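Local coordinates for protein ribokinase (Arabidopsis thaliana, PDB 6ILS) that phosphorylates D-ribose at O-5 with ATP and magnesium, supplying ribose 5-phosphate for nucleotide synthesis and the pentose phosphate pathway, at residues 170-175 / 193-198; 202-207 / 232-237. One frame throughout, in Å; residues are numbered along the deposited sequence.

Contact 1 (170-175 / 193-198)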
loop_
_atom_site.group_PDB
_atom_site.type_symbol
_atom_site.label_atom_id
_atom_site.label_comp_id
_atom_site.label_asym_id
_atom_site.label_seq_id
_atom_site.Cartn_x
_atom_site.Cartn_y
_atom_site.Cartn_z
ATOM N N GLY B 170 17.159 10.093 -4.177
ATOM C CA GLY B 170 15.877 10.322 -4.817
ATOM C C GLY B 170 15.989 10.112 -6.320
ATOM O O GLY B 170 16.508 9.096 -6.780
ATOM N N MET B 171 15.502 11.086 -7.084
ATOM C CA MET B 171 15.499 11.000 -8.537
ATOM C C MET B 171 16.906 10.899 -9.124
ATOM O O MET B 171 17.851 11.494 -8.610
ATOM C CB MET B 171 14.776 12.208 -9.131
ATOM C CG MET B 171 13.351 12.361 -8.631
ATOM S SD MET B 171 12.520 13.788 -9.368
ATOM C CE MET B 171 13.756 15.057 -9.120
ATOM N N ASP B 172 17.027 10.145 -10.212
ATOM C CA ASP B 172 18.316 9.922 -10.858
ATOM C C ASP B 172 18.601 10.951 -11.957
ATOM O O ASP B 172 19.494 10.759 -12.781
ATOM C CB ASP B 172 18.378 8.505 -11.430
ATOM C CG ASP B 172 18.327 7.442 -10.349
ATOM O OD1 ASP B 172 18.532 7.789 -9.161
ATOM O OD2 ASP B 172 18.088 6.260 -10.682
ATOM N N THR B 173 17.855 12.050 -11.950
ATOM C CA THR B 173 18.023 13.099 -12.952
ATOM C C THR B 173 19.180 14.029 -12.594
ATOM O O THR B 173 19.553 14.136 -11.420
ATOM C CB THR B 173 16.740 13.929 -13.103
ATOM O OG1 THR B 173 16.440 14.574 -11.860
ATOM C CG2 THR B 173 15.579 13.039 -13.515
ATOM N N PRO B 174 19.762 14.706 -13.606
ATOM C CA PRO B 174 20.825 15.670 -13.294
ATOM C C PRO B 174 20.328 16.738 -12.332
ATOM O O PRO B 174 19.147 17.071 -12.337
ATOM C CB PRO B 174 21.170 16.274 -14.660
ATOM C CG PRO B 174 20.770 15.224 -15.644
ATOM C CD PRO B 174 19.552 14.566 -15.060
ATOM N N ILE B 175 21.215 17.249 -11.493
ATOM C CA ILE B 175 20.852 18.317 -10.576
ATOM C C ILE B 175 21.013 19.669 -11.263
ATOM O O ILE B 175 22.073 19.967 -11.806
ATOM C CB ILE B 175 21.717 18.303 -9.301
ATOM C CG1 ILE B 175 21.743 16.904 -8.673
ATOM C CG2 ILE B 175 21.225 19.364 -8.323
ATOM C CD1 ILE B 175 22.725 16.781 -7.514
ATOM N N LEU B 193 27.383 10.276 -6.715
ATOM C CA LEU B 193 28.480 11.179 -7.030
ATOM C C LEU B 193 29.010 10.896 -8.433
ATOM O O LEU B 193 29.340 11.816 -9.169
ATOM C CB LEU B 193 29.607 11.041 -6.007
ATOM C CG LEU B 193 30.881 11.858 -6.242
ATOM C CD1 LEU B 193 30.630 13.352 -6.172
ATOM C CD2 LEU B 193 31.936 11.427 -5.207
ATOM N N SER B 194 29.087 9.615 -8.782
ATOM C CA SER B 194 29.522 9.199 -10.115
ATOM C C SER B 194 28.516 9.589 -11.193
ATOM O O SER B 194 28.897 10.077 -12.257
ATOM C CB SER B 194 29.748 7.689 -10.153
ATOM O OG SER B 194 30.024 7.255 -11.473
ATOM N N ARG B 195 27.231 9.352 -10.926
ATOM C CA ARG B 195 26.181 9.729 -11.869
ATOM C C ARG B 195 26.192 11.231 -12.130
ATOM O O ARG B 195 26.170 11.663 -13.285
ATOM C CB ARG B 195 24.807 9.305 -11.354
ATOM C CG ARG B 195 23.676 9.638 -12.310
ATOM C CD ARG B 195 22.354 9.717 -11.573
ATOM N NE ARG B 195 22.205 8.612 -10.635
ATOM C CZ ARG B 195 21.759 8.741 -9.387
ATOM N NH1 ARG B 195 21.669 7.668 -8.614
ATOM N NH2 ARG B 195 21.408 9.936 -8.913
ATOM N N LEU B 196 26.235 12.012 -11.052
ATOM C CA LEU B 196 26.212 13.474 -11.120
ATOM C C LEU B 196 27.443 14.079 -11.801
ATOM O O LEU B 196 27.341 15.085 -12.506
ATOM C CB LEU B 196 26.083 14.062 -9.712
ATOM C CG LEU B 196 26.648 15.471 -9.540
ATOM C CD1 LEU B 196 25.666 16.501 -10.095
ATOM C CD2 LEU B 196 27.021 15.776 -8.103
ATOM N N THR B 197 28.608 13.478 -11.590
ATOM C CA THR B 197 29.838 14.029 -12.155
ATOM C C THR B 197 30.179 13.368 -13.486
ATOM O O THR B 197 30.934 13.914 -14.288
ATOM C CB THR B 197 31.035 13.847 -11.200
ATOM O OG1 THR B 197 31.222 12.447 -10.951
ATOM C CG2 THR B 197 30.816 14.610 -9.891
ATOM N N GLY B 198 29.634 12.178 -13.706
ATOM C CA GLY B 198 30.009 11.371 -14.850
ATOM C C GLY B 198 31.398 10.765 -14.711
ATOM O O GLY B 198 31.985 10.318 -15.698
HETATM O O HOH W 1 19.695 9.968 -6.606
HETATM O O HOH W 2 21.294 12.519 -9.571
#

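Contact 2 (202-207 / 232-237)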
loop_
_atom_site.group_PDB
_atom_site.type_symbol
_atom_site.label_atom_id
_atom_site.label_comp_id
_atom_site.label_asym_id
_atom_site.label_seq_id
_atom_site.Cartn_x
_atom_site.Cartn_y
_atom_site.Cartn_z
ATOM N N GLU B 202 35.467 4.479 -7.880
ATOM C CA GLU B 202 35.872 3.174 -7.373
ATOM C C GLU B 202 37.038 3.281 -6.386
ATOM O O GLU B 202 37.300 2.345 -5.636
ATOM C CB GLU B 202 36.238 2.241 -8.534
ATOM N N THR B 203 37.735 4.418 -6.391
ATOM C CA THR B 203 38.883 4.637 -5.502
ATOM C C THR B 203 38.805 6.003 -4.844
ATOM O O THR B 203 38.126 6.893 -5.355
ATOM C CB THR B 203 40.222 4.554 -6.249
ATOM O OG1 THR B 203 40.326 5.653 -7.169
ATOM C CG2 THR B 203 40.339 3.234 -7.003
ATOM N N PHE B 204 39.516 6.183 -3.733
ATOM C CA PHE B 204 39.459 7.467 -3.042
ATOM C C PHE B 204 40.032 8.595 -3.894
ATOM O O PHE B 204 39.553 9.727 -3.831
ATOM C CB PHE B 204 40.188 7.424 -1.697
ATOM C CG PHE B 204 39.923 8.637 -0.846
ATOM C CD1 PHE B 204 38.731 8.760 -0.142
ATOM C CD2 PHE B 204 40.847 9.669 -0.774
ATOM C CE1 PHE B 204 38.476 9.887 0.638
ATOM C CE2 PHE B 204 40.595 10.799 0.003
ATOM C CZ PHE B 204 39.409 10.903 0.706
ATOM N N GLU B 205 41.066 8.299 -4.676
ATOM C CA GLU B 205 41.586 9.292 -5.608
ATOM C C GLU B 205 40.492 9.725 -6.583
ATOM O O GLU B 205 40.285 10.911 -6.798
ATOM C CB GLU B 205 42.786 8.748 -6.380
ATOM C CG GLU B 205 43.312 9.707 -7.434
ATOM C CD GLU B 205 43.933 10.963 -6.836
ATOM O OE1 GLU B 205 44.301 10.945 -5.635
ATOM O OE2 GLU B 205 44.052 11.969 -7.572
ATOM N N GLN B 206 39.806 8.749 -7.173
ATOM C CA GLN B 206 38.695 9.029 -8.087
ATOM C C GLN B 206 37.590 9.841 -7.407
ATOM O O GLN B 206 37.069 10.806 -7.970
ATOM C CB GLN B 206 38.122 7.720 -8.641
ATOM C CG GLN B 206 39.015 7.074 -9.697
ATOM C CD GLN B 206 38.485 5.749 -10.211
ATOM O OE1 GLN B 206 37.647 5.105 -9.580
ATOM N NE2 GLN B 206 38.986 5.330 -11.371
ATOM N N ILE B 207 37.248 9.452 -6.186
ATOM C CA ILE B 207 36.220 10.176 -5.432
ATOM C C ILE B 207 36.650 11.619 -5.212
ATOM O O ILE B 207 35.878 12.536 -5.415
ATOM C CB ILE B 207 35.927 9.482 -4.089
ATOM C CG1 ILE B 207 35.225 8.142 -4.346
ATOM C CG2 ILE B 207 35.112 10.380 -3.178
ATOM C CD1 ILE B 207 35.149 7.225 -3.127
ATOM N N ALA B 232 33.229 10.651 4.098
ATOM C CA ALA B 232 34.266 11.671 4.097
ATOM C C ALA B 232 33.643 13.031 3.843
ATOM O O ALA B 232 32.645 13.133 3.127
ATOM C CB ALA B 232 35.351 11.354 3.057
ATOM N N LEU B 233 34.210 14.053 4.469
ATOM C CA LEU B 233 33.763 15.419 4.311
ATOM C C LEU B 233 34.847 16.212 3.599
ATOM O O LEU B 233 35.952 16.392 4.133
ATOM C CB LEU B 233 33.442 16.070 5.650
ATOM C CG LEU B 233 32.976 17.533 5.592
ATOM C CD1 LEU B 233 31.631 17.665 4.869
ATOM C CD2 LEU B 233 32.891 18.125 6.983
ATOM N N PHE B 234 34.531 16.656 2.387
ATOM C CA PHE B 234 35.435 17.515 1.620
ATOM C C PHE B 234 34.985 18.953 1.725
ATOM O O PHE B 234 33.827 19.268 1.458
ATOM C CB PHE B 234 35.471 17.118 0.141
ATOM C CG PHE B 234 35.947 15.720 -0.120
ATOM C CD1 PHE B 234 35.098 14.630 0.049
ATOM C CD2 PHE B 234 37.234 15.488 -0.568
ATOM C CE1 PHE B 234 35.533 13.349 -0.211
ATOM C CE2 PHE B 234 37.675 14.201 -0.821
ATOM C CZ PHE B 234 36.826 13.134 -0.646
ATOM N N ILE B 235 35.903 19.830 2.105
ATOM C CA ILE B 235 35.640 21.265 2.130
ATOM C C ILE B 235 36.667 21.940 1.225
ATOM O O ILE B 235 37.862 21.681 1.347
ATOM C CB ILE B 235 35.730 21.822 3.545
ATOM C CG1 ILE B 235 34.727 21.102 4.459
ATOM C CG2 ILE B 235 35.495 23.324 3.545
ATOM C CD1 ILE B 235 34.811 21.529 5.895
ATOM N N GLN B 236 36.210 22.774 0.304
ATOM C CA GLN B 236 37.129 23.387 -0.652
ATOM C C GLN B 236 38.228 24.183 0.044
ATOM O O GLN B 236 37.959 25.010 0.918
ATOM C CB GLN B 236 36.374 24.285 -1.626
ATOM C CG GLN B 236 37.228 24.722 -2.793
ATOM C CD GLN B 236 36.403 25.294 -3.899
ATOM O OE1 GLN B 236 35.339 25.857 -3.658
ATOM N NE2 GLN B 236 36.877 25.144 -5.133
ATOM N N GLY B 237 39.475 23.905 -0.326
ATOM C CA GLY B 237 40.622 24.590 0.252
ATOM C C GLY B 237 41.158 23.934 1.511
ATOM O O GLY B 237 42.118 24.413 2.123
#

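Contact 1 (170-175 / 193-198)
On the surface of the α/β fold of this PfkB-family kinase, the loop leaving parallel strand 164-170 meets helix 190-197 through Asp172 with Arg195 and Ile175 with Leu196. A side chain as long as arginine suits the span, since the nearest CA atoms, those of Asp172 and Arg195, lie 7.9 Å apart. Its CG is anti to the backbone N (chi1 -178°), and a bend at chi3 brings the guanidinium alongside Asp172. Asp172 OD1 lies over one face of that group, toward its rim, 3.2 Å from Arg195 NH1. The oxygen stands well out of the guanidinium plane, so this salt bridge rests on charge, with no N-H aimed at the carboxylate.

The directed bonds go to water instead. Arg195 NH2 donates to water 1 at 2.9 Å, which can donate to Met171 O, though it has more acceptors in reach than protons. Arg195 NH2 also donates to water 2, in the guanidinium plane, at 2.7 Å, and this water donates to Thr173 O. Through these waters the loop carbonyls probably limit the rotation of the cation. Thr173 O also accepts from Arg143, on strand 138-143. One helical residue along, Leu196 turns a methyl to the buried Ile175, whose unbranched arm extends (chi2 172°) until its CD1 lies 3.9 Å from Leu196 CD1.

Contact 2 (202-207 / 232-237)
Phe204, on the first turn of helix 204-216, and Phe234, on strand 231-235, come from opposite directions, with Phe204 CZ 3.7 Å from Phe234 CZ. Their planes differ by only 24°, but the rings are slid apart, with centroids 5.7 Å from each other, and barely overlap. The packing is closest around Phe234 CZ, which Ile207 CG2 also approaches, at 4.1 Å, from a side chain crossing Phe234 at about a right angle. Ala232 CB sits at the edge of the Phe204 ring, near its plane, 4.2 Å from CE1; so short a side chain suits a strand position facing a large ring.

This is a helix laid on the antiparallel edge of the central sheet of the ribokinase fold, where strand 231-235 pairs with 221-225 and 241-243. Val211, one turn further along the helix than Ile207, also touches Phe234.

The start of the helix is more open, from the partly exposed Phe204 to the exposed Thr203. Here order comes from polar bonds: threonine suits the N-cap, and Thr203 OG1 accepts from Gln206 N at 3.1 Å. Gln206 OE1 returns a weak bond to Thr203 N, completing the capping box, and also accepts from Glu202 N at 2.8 Å.

Contacts 1 and 2 follow each other along the chain, their centres about 17 Å apart, and belong to the consecutive helices 190-197 and 204-216. They join directly where Leu193 CD2 packs on Ile207 CG2 at 3.9 Å. Contact 1 is a water-bridged surface contact, whereas contact 2 is largely buried and apolar. Both flank the nucleotide site without reaching ATP: the Arg195 side chain is about 9 Å from the nucleotide and that of Ile207 about 10 Å. Each is nearer to a predicted ATP-binding side chain, Arg195 about 6 Å from Asn189 and Ile207 about 4 Å from Leu226. The Met171 side chain is about 10 Å from the bound ribose.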